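Local coordinates for phage-like element PBSX protein xkdM (Bacillus subtilis, PDB 2GUJ) that probably builds the tail tube of the defective phage-like particle PBSX, at residues H25-E30 / T62-T67; T87-L92 / R103-D108; G81-F86 / N110-K115. One frame throughout, in Å; residues are numbered along the deposited sequence.

Contact 1: residues H25-E30 / T62-T67; sequences HIKTFE and TFYKVT
Two backbone hydrogen bonds join Thr28 and Lys27 to Thr62. Thr62 N donates to Thr28 O at 2.9 Å, almost straight at 174°, whereas a second bond, from Lys27 N to Thr62 O, is weak. Further along, Tyr64 N points at His25 O, but that oxygen is modelled too close to a neighbour and the bond is less sure. Apolar contact comes from Ile26 and Phe63, a non-hydrogen-bonded pair. With CG1 anti to the backbone N (chi1 176°), Ile26 brings CD1 over the centre of the Phe63 ring, 3.6 Å from its centroid, a CH-pi contact almost on the ring normal. The charged contact lies where the strand gives way to a loop: Lys27 bends at chi2, runs alongside Tyr64 and sets NZ over one face of the phenol ring, 3.8 Å from the centroid, a cation-pi contact. Lys65 CB lies over the opposite face, and Glu13 binds Lys27 NZ in a salt bridge. Phe63 also meets the ring of Phe111. Here strand 57-63 ends beside strand 21-33, an antiparallel pair in a curled sheet consistent with the phage tail tube family, just before the chain enters helix 68-79.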
loop_
_atom_site.group_PDB
_atom_site.type_symbol
_atom_site.label_atom_id
_atom_site.label_comp_id
_atom_site.label_asym_id
_atom_site.label_seq_id
_atom_site.Cartn_x
_atom_site.Cartn_y
_atom_site.Cartn_z
ATOM N N HIS B 25 8.231 -19.584 -0.842
ATOM C CA HIS B 25 8.450 -19.255 -2.234
ATOM C C HIS B 25 7.442 -18.173 -2.528
ATOM O O HIS B 25 6.345 -18.445 -3.012
ATOM C CB HIS B 25 8.213 -20.480 -3.115
ATOM C CG HIS B 25 9.244 -21.546 -2.930
ATOM N ND1 HIS B 25 9.321 -22.664 -3.735
ATOM C CD2 HIS B 25 10.266 -21.651 -2.045
ATOM C CE1 HIS B 25 10.344 -23.406 -3.357
ATOM N NE2 HIS B 25 10.936 -22.814 -2.332
ATOM N N ILE B 26 7.820 -16.943 -2.207
ATOM C CA ILE B 26 6.958 -15.796 -2.422
ATOM C C ILE B 26 6.901 -15.373 -3.884
ATOM O O ILE B 26 7.927 -15.196 -4.537
ATOM C CB ILE B 26 7.417 -14.610 -1.573
ATOM C CG1 ILE B 26 6.552 -13.392 -1.882
ATOM C CG2 ILE B 26 8.890 -14.327 -1.832
ATOM C CD1 ILE B 26 6.173 -12.602 -0.653
ATOM N N LYS B 27 5.688 -15.208 -4.393
ATOM C CA LYS B 27 5.509 -14.820 -5.783
ATOM C C LYS B 27 5.629 -13.323 -5.977
ATOM O O LYS B 27 6.459 -12.674 -5.353
ATOM C CB LYS B 27 4.152 -15.283 -6.294
ATOM C CG LYS B 27 4.242 -16.219 -7.484
ATOM C CD LYS B 27 4.977 -17.497 -7.123
ATOM C CE LYS B 27 4.807 -18.535 -8.208
ATOM N NZ LYS B 27 5.543 -19.800 -7.918
ATOM N N THR B 28 4.802 -12.775 -6.855
ATOM C CA THR B 28 4.832 -11.352 -7.115
ATOM C C THR B 28 4.992 -10.530 -5.847
ATOM O O THR B 28 4.360 -10.796 -4.820
ATOM C CB THR B 28 3.555 -10.906 -7.818
ATOM O OG1 THR B 28 3.539 -9.478 -7.909
ATOM C CG2 THR B 28 2.328 -11.371 -7.023
ATOM N N PHE B 29 5.854 -9.529 -5.937
ATOM C CA PHE B 29 6.114 -8.623 -4.833
ATOM C C PHE B 29 6.461 -7.286 -5.461
ATOM O O PHE B 29 6.997 -7.243 -6.568
ATOM C CB PHE B 29 7.276 -9.146 -3.986
ATOM C CG PHE B 29 8.609 -8.586 -4.360
ATOM C CD1 PHE B 29 9.003 -7.341 -3.893
ATOM C CD2 PHE B 29 9.448 -9.275 -5.231
ATOM C CE1 PHE B 29 10.213 -6.783 -4.293
ATOM C CE2 PHE B 29 10.661 -8.727 -5.635
ATOM C CZ PHE B 29 11.045 -7.473 -5.170
ATOM N N GLU B 30 6.142 -6.199 -4.771
ATOM C CA GLU B 30 6.439 -4.867 -5.288
ATOM C C GLU B 30 6.728 -3.908 -4.138
ATOM O O GLU B 30 5.847 -3.615 -3.332
ATOM C CB GLU B 30 5.259 -4.346 -6.109
ATOM C CG GLU B 30 5.469 -2.947 -6.692
ATOM C CD GLU B 30 4.195 -2.362 -7.291
ATOM O OE1 GLU B 30 3.236 -2.098 -6.524
ATOM O OE2 GLU B 30 4.146 -2.160 -8.530
ATOM N N THR B 62 2.925 -11.027 -2.267
ATOM C CA THR B 62 2.015 -12.138 -2.034
ATOM C C THR B 62 2.761 -13.459 -2.060
ATOM O O THR B 62 3.609 -13.689 -2.922
ATOM C CB THR B 62 0.886 -12.181 -3.090
ATOM O OG1 THR B 62 1.406 -11.812 -4.377
ATOM C CG2 THR B 62 -0.233 -11.234 -2.694
ATOM N N PHE B 63 2.447 -14.333 -1.115
ATOM C CA PHE B 63 3.116 -15.615 -1.065
ATOM C C PHE B 63 2.439 -16.661 -1.937
ATOM O O PHE B 63 1.227 -16.610 -2.173
ATOM C CB PHE B 63 3.207 -16.102 0.381
ATOM C CG PHE B 63 4.034 -15.211 1.274
ATOM C CD1 PHE B 63 3.578 -13.943 1.642
ATOM C CD2 PHE B 63 5.266 -15.646 1.757
ATOM C CE1 PHE B 63 4.337 -13.121 2.481
ATOM C CE2 PHE B 63 6.030 -14.832 2.596
ATOM C CZ PHE B 63 5.560 -13.563 2.959
ATOM N N TYR B 64 3.252 -17.593 -2.428
ATOM C CA TYR B 64 2.798 -18.689 -3.282
ATOM C C TYR B 64 2.357 -19.875 -2.423
ATOM O O TYR B 64 1.178 -20.210 -2.383
ATOM C CB TYR B 64 3.927 -19.082 -4.265
ATOM C CG TYR B 64 3.939 -20.534 -4.729
ATOM C CD1 TYR B 64 2.820 -21.116 -5.335
ATOM C CD2 TYR B 64 5.072 -21.331 -4.537
ATOM C CE1 TYR B 64 2.831 -22.459 -5.731
ATOM C CE2 TYR B 64 5.091 -22.667 -4.928
ATOM C CZ TYR B 64 3.974 -23.229 -5.520
ATOM O OH TYR B 64 4.003 -24.562 -5.871
ATOM N N LYS B 65 3.295 -20.506 -1.728
ATOM C CA LYS B 65 2.952 -21.643 -0.872
ATOM C C LYS B 65 3.338 -21.329 0.573
ATOM O O LYS B 65 4.168 -20.455 0.820
ATOM C CB LYS B 65 3.688 -22.910 -1.336
ATOM C CG LYS B 65 5.205 -22.733 -1.467
ATOM C CD LYS B 65 5.945 -24.069 -1.515
ATOM C CE LYS B 65 5.510 -24.926 -2.699
ATOM N NZ LYS B 65 6.294 -26.193 -2.807
ATOM N N VAL B 66 2.737 -22.037 1.524
ATOM C CA VAL B 66 3.057 -21.808 2.923
ATOM C C VAL B 66 3.336 -23.088 3.682
ATOM O O VAL B 66 2.438 -23.885 3.932
ATOM C CB VAL B 66 1.938 -21.074 3.656
ATOM C CG1 VAL B 66 2.421 -20.671 5.050
ATOM C CG2 VAL B 66 1.510 -19.865 2.864
ATOM N N THR B 67 4.594 -23.274 4.051
ATOM C CA THR B 67 4.985 -24.459 4.790
ATOM C C THR B 67 4.528 -24.395 6.246
ATOM O O THR B 67 4.850 -23.448 6.970
ATOM C CB THR B 67 6.517 -24.653 4.765
ATOM O OG1 THR B 67 6.922 -25.393 5.926
ATOM C CG2 THR B 67 7.237 -23.304 4.744
#

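Contact 2: residues T87-L92 / R103-D108; sequences TLQAVL and RVTLYD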
loop_
_atom_site.group_PDB
_atom_site.type_symbol
_atom_site.label_atom_id
_atom_site.label_comp_id
_atom_site.label_asym_id
_atom_site.label_seq_id
_atom_site.Cartn_x
_atom_site.Cartn_y
_atom_site.Cartn_z
ATOM N N THR B 87 15.417 -12.076 4.474
ATOM C CA THR B 87 16.070 -11.480 3.318
ATOM C C THR B 87 15.365 -12.021 2.085
ATOM O O THR B 87 15.485 -13.204 1.763
ATOM C CB THR B 87 17.541 -11.870 3.263
ATOM O OG1 THR B 87 18.253 -11.104 4.240
ATOM C CG2 THR B 87 18.120 -11.638 1.861
ATOM N N LEU B 88 14.636 -11.151 1.393
ATOM C CA LEU B 88 13.884 -11.563 0.219
ATOM C C LEU B 88 14.702 -11.442 -1.060
ATOM O O LEU B 88 14.982 -10.337 -1.533
ATOM C CB LEU B 88 12.587 -10.741 0.126
ATOM C CG LEU B 88 11.671 -11.209 -1.010
ATOM C CD1 LEU B 88 10.274 -10.599 -0.901
ATOM C CD2 LEU B 88 12.318 -10.843 -2.337
ATOM N N GLN B 89 15.050 -12.579 -1.650
ATOM C CA GLN B 89 15.859 -12.550 -2.863
ATOM C C GLN B 89 15.130 -13.084 -4.097
ATOM O O GLN B 89 15.102 -14.288 -4.338
ATOM C CB GLN B 89 17.151 -13.328 -2.635
ATOM C CG GLN B 89 18.211 -13.013 -3.655
ATOM C CD GLN B 89 19.548 -13.618 -3.301
ATOM O OE1 GLN B 89 20.519 -13.498 -4.056
ATOM N NE2 GLN B 89 19.611 -14.274 -2.144
ATOM N N ALA B 90 14.561 -12.171 -4.882
ATOM C CA ALA B 90 13.801 -12.541 -6.071
ATOM C C ALA B 90 14.454 -12.148 -7.381
ATOM O O ALA B 90 15.608 -11.712 -7.424
ATOM C CB ALA B 90 12.397 -11.924 -6.004
ATOM N N VAL B 91 13.675 -12.308 -8.448
ATOM C CA VAL B 91 14.108 -11.980 -9.799
ATOM C C VAL B 91 13.440 -10.692 -10.276
ATOM O O VAL B 91 12.218 -10.618 -10.369
ATOM C CB VAL B 91 13.742 -13.095 -10.799
ATOM C CG1 VAL B 91 13.920 -12.578 -12.216
ATOM C CG2 VAL B 91 14.610 -14.327 -10.569
ATOM N N LEU B 92 14.242 -9.690 -10.610
ATOM C CA LEU B 92 13.701 -8.416 -11.059
ATOM C C LEU B 92 12.791 -8.529 -12.276
ATOM O O LEU B 92 13.046 -9.327 -13.176
ATOM C CB LEU B 92 14.838 -7.449 -11.363
ATOM C CG LEU B 92 14.390 -5.998 -11.493
ATOM C CD1 LEU B 92 13.494 -5.598 -10.332
ATOM C CD2 LEU B 92 15.618 -5.127 -11.545
ATOM N N ARG B 103 19.009 -10.268 -10.335
ATOM C CA ARG B 103 18.407 -10.648 -9.064
ATOM C C ARG B 103 18.295 -9.427 -8.171
ATOM O O ARG B 103 19.164 -8.558 -8.163
ATOM C CB ARG B 103 19.257 -11.704 -8.353
ATOM C CG ARG B 103 18.672 -12.144 -7.016
ATOM C CD ARG B 103 18.543 -13.658 -6.942
ATOM N NE ARG B 103 19.710 -14.303 -6.350
ATOM C CZ ARG B 103 19.869 -15.618 -6.287
ATOM N NH1 ARG B 103 18.941 -16.424 -6.789
ATOM N NH2 ARG B 103 20.938 -16.129 -5.693
ATOM N N VAL B 104 17.221 -9.380 -7.403
ATOM C CA VAL B 104 16.980 -8.280 -6.494
ATOM C C VAL B 104 16.889 -8.845 -5.101
ATOM O O VAL B 104 16.149 -9.798 -4.869
ATOM C CB VAL B 104 15.641 -7.630 -6.777
ATOM C CG1 VAL B 104 15.548 -6.301 -6.074
ATOM C CG2 VAL B 104 15.461 -7.489 -8.257
ATOM N N THR B 105 17.644 -8.296 -4.166
ATOM C CA THR B 105 17.510 -8.783 -2.813
ATOM C C THR B 105 16.946 -7.610 -2.029
ATOM O O THR B 105 17.138 -6.456 -2.412
ATOM C CB THR B 105 18.847 -9.202 -2.219
ATOM O OG1 THR B 105 19.504 -8.052 -1.684
ATOM C CG2 THR B 105 19.726 -9.859 -3.286
ATOM N N LEU B 106 16.215 -7.896 -0.960
ATOM C CA LEU B 106 15.648 -6.843 -0.125
ATOM C C LEU B 106 16.122 -7.104 1.271
ATOM O O LEU B 106 15.542 -7.913 1.999
ATOM C CB LEU B 106 14.122 -6.864 -0.149
ATOM C CG LEU B 106 13.495 -6.183 -1.366
ATOM C CD1 LEU B 106 14.066 -4.778 -1.512
ATOM C CD2 LEU B 106 13.790 -6.983 -2.603
ATOM N N TYR B 107 17.188 -6.421 1.652
ATOM C CA TYR B 107 17.726 -6.613 2.979
ATOM C C TYR B 107 16.750 -6.169 4.028
ATOM O O TYR B 107 16.106 -5.131 3.906
ATOM C CB TYR B 107 19.043 -5.874 3.131
ATOM C CG TYR B 107 20.019 -6.275 2.064
ATOM C CD1 TYR B 107 20.028 -7.577 1.554
ATOM C CD2 TYR B 107 20.917 -5.354 1.541
ATOM C CE1 TYR B 107 20.900 -7.946 0.545
ATOM C CE2 TYR B 107 21.795 -5.710 0.530
ATOM C CZ TYR B 107 21.778 -7.009 0.031
ATOM O OH TYR B 107 22.604 -7.344 -1.017
ATOM N N ASP B 108 16.627 -7.013 5.037
ATOM C CA ASP B 108 15.756 -6.788 6.162
ATOM C C ASP B 108 14.295 -6.512 5.893
ATOM O O ASP B 108 13.694 -5.661 6.552
ATOM C CB ASP B 108 16.344 -5.702 7.052
ATOM C CG ASP B 108 17.199 -6.282 8.149
ATOM O OD1 ASP B 108 17.963 -7.238 7.882
ATOM O OD2 ASP B 108 17.095 -5.786 9.284
#
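Thr87 meets Tyr107 loosely, its CG2 lying near the plane of the ring at the edge, 4.5 Å from CD1; the phenol oxygen of Tyr107 is bound elsewhere, by Asp138. Leu88 faces Leu106 in a hydrogen-bonded pair. Leu88 O accepts Leu106 N at 2.8 Å, the donor tilted from the carbonyl plane, while the bond from Leu88 N to Leu106 O is weak. Their side chains run side by side toward the interior, CD2 of Leu88 to CD2 of Leu106 at 4.1 Å, where Ile26 and Phe29 of strand 21-33 also pack. Gln89, paired with Thr105 without hydrogen bonds between their backbones, turns to the other face of the sheet. Its extended chain, CG anti to the backbone N (chi1 -163°), passes Thr105 CG2 at 3.5 Å from Gln89 CG and takes OE1 to Arg103 NE. That bond is weak, bent to 118°, with amide and guanidinium planes 74° apart; Glu141 adds a weak, long ion pair to the same NE. The two strands are the arms of a beta hairpin, strands 86-92 and 103-109, set within a curled antiparallel sheet consistent with the phage tail tube family. Ala90 then makes the second hydrogen-bonded pair, with Val104: Ala90 N reaches Val104 O at 2.9 Å, and Val104 N reaches Ala90 O at 2.8 Å. The Ala90 methyl points to the same face as Leu88 and touches Phe29. Val91 stands opposite Arg103, again a non-hydrogen-bonded pair, on the face of Gln89, and its side chain leans on Thr101. The backbone of Leu92 bonds to Glu102, continuing the ladder toward the hairpin loop.

Contact 3: residues G81-F86 / N110-K115; sequences GSDPYF and NFDSAK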
loop_
_atom_site.group_PDB
_atom_site.type_symbol
_atom_site.label_atom_id
_atom_site.label_comp_id
_atom_site.label_asym_id
_atom_site.label_seq_id
_atom_site.Cartn_x
_atom_site.Cartn_y
_atom_site.Cartn_z
ATOM N N GLY B 81 6.701 -12.288 20.858
ATOM C CA GLY B 81 6.308 -10.957 20.457
ATOM C C GLY B 81 7.359 -10.177 19.721
ATOM O O GLY B 81 7.633 -9.021 20.043
ATOM N N SER B 82 7.962 -10.805 18.727
ATOM C CA SER B 82 8.964 -10.112 17.949
ATOM C C SER B 82 8.781 -10.396 16.471
ATOM O O SER B 82 8.134 -11.369 16.088
ATOM C CB SER B 82 10.369 -10.510 18.398
ATOM O OG SER B 82 10.957 -9.483 19.179
ATOM N N ASP B 83 9.327 -9.510 15.650
ATOM C CA ASP B 83 9.261 -9.659 14.211
ATOM C C ASP B 83 10.679 -9.843 13.731
ATOM O O ASP B 83 11.544 -9.004 13.973
ATOM C CB ASP B 83 8.642 -8.434 13.557
ATOM C CG ASP B 83 7.141 -8.401 13.714
ATOM O OD1 ASP B 83 6.516 -9.480 13.597
ATOM O OD2 ASP B 83 6.587 -7.298 13.941
ATOM N N PRO B 84 10.938 -10.960 13.044
ATOM C CA PRO B 84 12.249 -11.317 12.503
ATOM C C PRO B 84 12.571 -10.593 11.200
ATOM O O PRO B 84 11.682 -10.059 10.545
ATOM C CB PRO B 84 12.118 -12.818 12.299
ATOM C CG PRO B 84 10.712 -12.940 11.811
ATOM C CD PRO B 84 9.950 -12.021 12.754
ATOM N N TYR B 85 13.848 -10.585 10.838
ATOM C CA TYR B 85 14.289 -9.952 9.608
ATOM C C TYR B 85 14.637 -10.991 8.558
ATOM O O TYR B 85 15.672 -11.648 8.656
ATOM C CB TYR B 85 15.540 -9.116 9.838
ATOM C CG TYR B 85 15.330 -7.783 10.499
ATOM C CD1 TYR B 85 14.260 -6.964 10.150
ATOM C CD2 TYR B 85 16.246 -7.304 11.430
ATOM C CE1 TYR B 85 14.111 -5.697 10.718
ATOM C CE2 TYR B 85 16.104 -6.042 11.994
ATOM C CZ TYR B 85 15.032 -5.248 11.634
ATOM O OH TYR B 85 14.870 -4.016 12.211
ATOM N N PHE B 86 13.788 -11.147 7.556
ATOM C CA PHE B 86 14.075 -12.103 6.502
ATOM C C PHE B 86 14.736 -11.344 5.346
ATOM O O PHE B 86 14.647 -10.112 5.264
ATOM C CB PHE B 86 12.794 -12.771 5.993
ATOM C CG PHE B 86 11.678 -12.812 6.996
ATOM C CD1 PHE B 86 11.207 -11.642 7.582
ATOM C CD2 PHE B 86 11.056 -14.013 7.311
ATOM C CE1 PHE B 86 10.122 -11.660 8.465
ATOM C CE2 PHE B 86 9.967 -14.047 8.192
ATOM C CZ PHE B 86 9.501 -12.865 8.771
ATOM N N ASN B 110 10.579 -7.069 6.395
ATOM C CA ASN B 110 10.024 -7.491 7.675
ATOM C C ASN B 110 8.523 -7.312 7.833
ATOM O O ASN B 110 8.033 -6.189 7.855
ATOM C CB ASN B 110 10.751 -6.732 8.777
ATOM C CG ASN B 110 10.037 -6.802 10.115
ATOM O OD1 ASN B 110 9.281 -7.739 10.380
ATOM N ND2 ASN B 110 10.293 -5.820 10.978
ATOM N N PHE B 111 7.797 -8.421 7.947
ATOM C CA PHE B 111 6.343 -8.368 8.129
ATOM C C PHE B 111 5.970 -8.516 9.591
ATOM O O PHE B 111 6.829 -8.634 10.460
ATOM C CB PHE B 111 5.622 -9.505 7.411
ATOM C CG PHE B 111 6.354 -10.047 6.243
ATOM C CD1 PHE B 111 7.459 -10.878 6.417
ATOM C CD2 PHE B 111 5.935 -9.731 4.955
ATOM C CE1 PHE B 111 8.143 -11.390 5.313
ATOM C CE2 PHE B 111 6.597 -10.228 3.843
ATOM C CZ PHE B 111 7.707 -11.062 4.012
ATOM N N ASP B 112 4.669 -8.518 9.847
ATOM C CA ASP B 112 4.154 -8.705 11.193
ATOM C C ASP B 112 3.923 -10.212 11.288
ATOM O O ASP B 112 3.193 -10.798 10.483
ATOM C CB ASP B 112 2.842 -7.927 11.375
ATOM C CG ASP B 112 2.237 -8.091 12.771
ATOM O OD1 ASP B 112 2.905 -7.782 13.782
ATOM O OD2 ASP B 112 1.073 -8.526 12.863
ATOM N N SER B 113 4.575 -10.834 12.259
ATOM C CA SER B 113 4.473 -12.272 12.463
ATOM C C SER B 113 3.047 -12.765 12.303
ATOM O O SER B 113 2.735 -13.514 11.377
ATOM C CB SER B 113 4.966 -12.612 13.857
ATOM O OG SER B 113 6.220 -12.009 14.080
ATOM N N ALA B 114 2.198 -12.335 13.232
ATOM C CA ALA B 114 0.790 -12.700 13.249
ATOM C C ALA B 114 0.218 -12.701 11.846
ATOM O O ALA B 114 -0.390 -13.685 11.405
ATOM C CB ALA B 114 0.011 -11.722 14.112
ATOM N N LYS B 115 0.409 -11.583 11.151
ATOM C CA LYS B 115 -0.090 -11.444 9.785
ATOM C C LYS B 115 0.292 -12.652 8.947
ATOM O O LYS B 115 -0.464 -13.064 8.066
ATOM C CB LYS B 115 0.455 -10.165 9.145
ATOM C CG LYS B 115 -0.375 -8.903 9.451
ATOM C CD LYS B 115 0.456 -7.638 9.275
ATOM C CE LYS B 115 1.181 -7.629 7.932
ATOM N NZ LYS B 115 2.052 -6.433 7.740
#
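Asp83 leans into the start of helix 113-117, its CB 3.6 Å from Phe111 O and beside the side chain of Asn110. CG lies anti to its own carbonyl carbon (chi1 -77°), which carries the carboxylate across to the helix end. There OD1 accepts Ser113 N at 2.7 Å with an N-H...O angle of 163°, the donor on the syn side and somewhat out of the carboxylate plane. The same OD1 lies 2.6 Å from Ser113 OG, which is also 2.8 Å from Ser82 O. OD2, the other branch, comes within 3.7 Å of Asp112 OD1, the carboxylate of the N-cap residue. Deeper in, the edge of the Phe111 ring meets the face of Phe86, a T-shaped pair with centroids 5.0 Å apart and planes at 74°; Leu16 and Ile116 pack against both rings. Asp83 thus gives the first turn of the helix an acceptor from outside the helix. The N-terminal end of the helix would probably favour a negative charge on Asp83, while the carboxylate of Asp112 beside it would probably oppose that and raise the pKa of one or both.

In the fold
Along the chain, contact 1 closes before the other two begin, and contact 2 lies within the span bounded by the segments of contact 3. Contacts 1 and 2 belong to the same curled antiparallel sheet, their centres about 13 Å apart, and meet through Phe29. Contact 3 lies farther out, its centre about 15 Å from that of contact 1 and about 17 Å from that of contact 2. There the loop after helix 68-79 meets the start of helix 113-117. Strand 86-92 takes in the end of 81-86 and all of 87-92, joining contacts 2 and 3. Phe63 and Phe111 link contacts 1 and 3, consistent with a hydrophobic core that runs from the sheet to the helices.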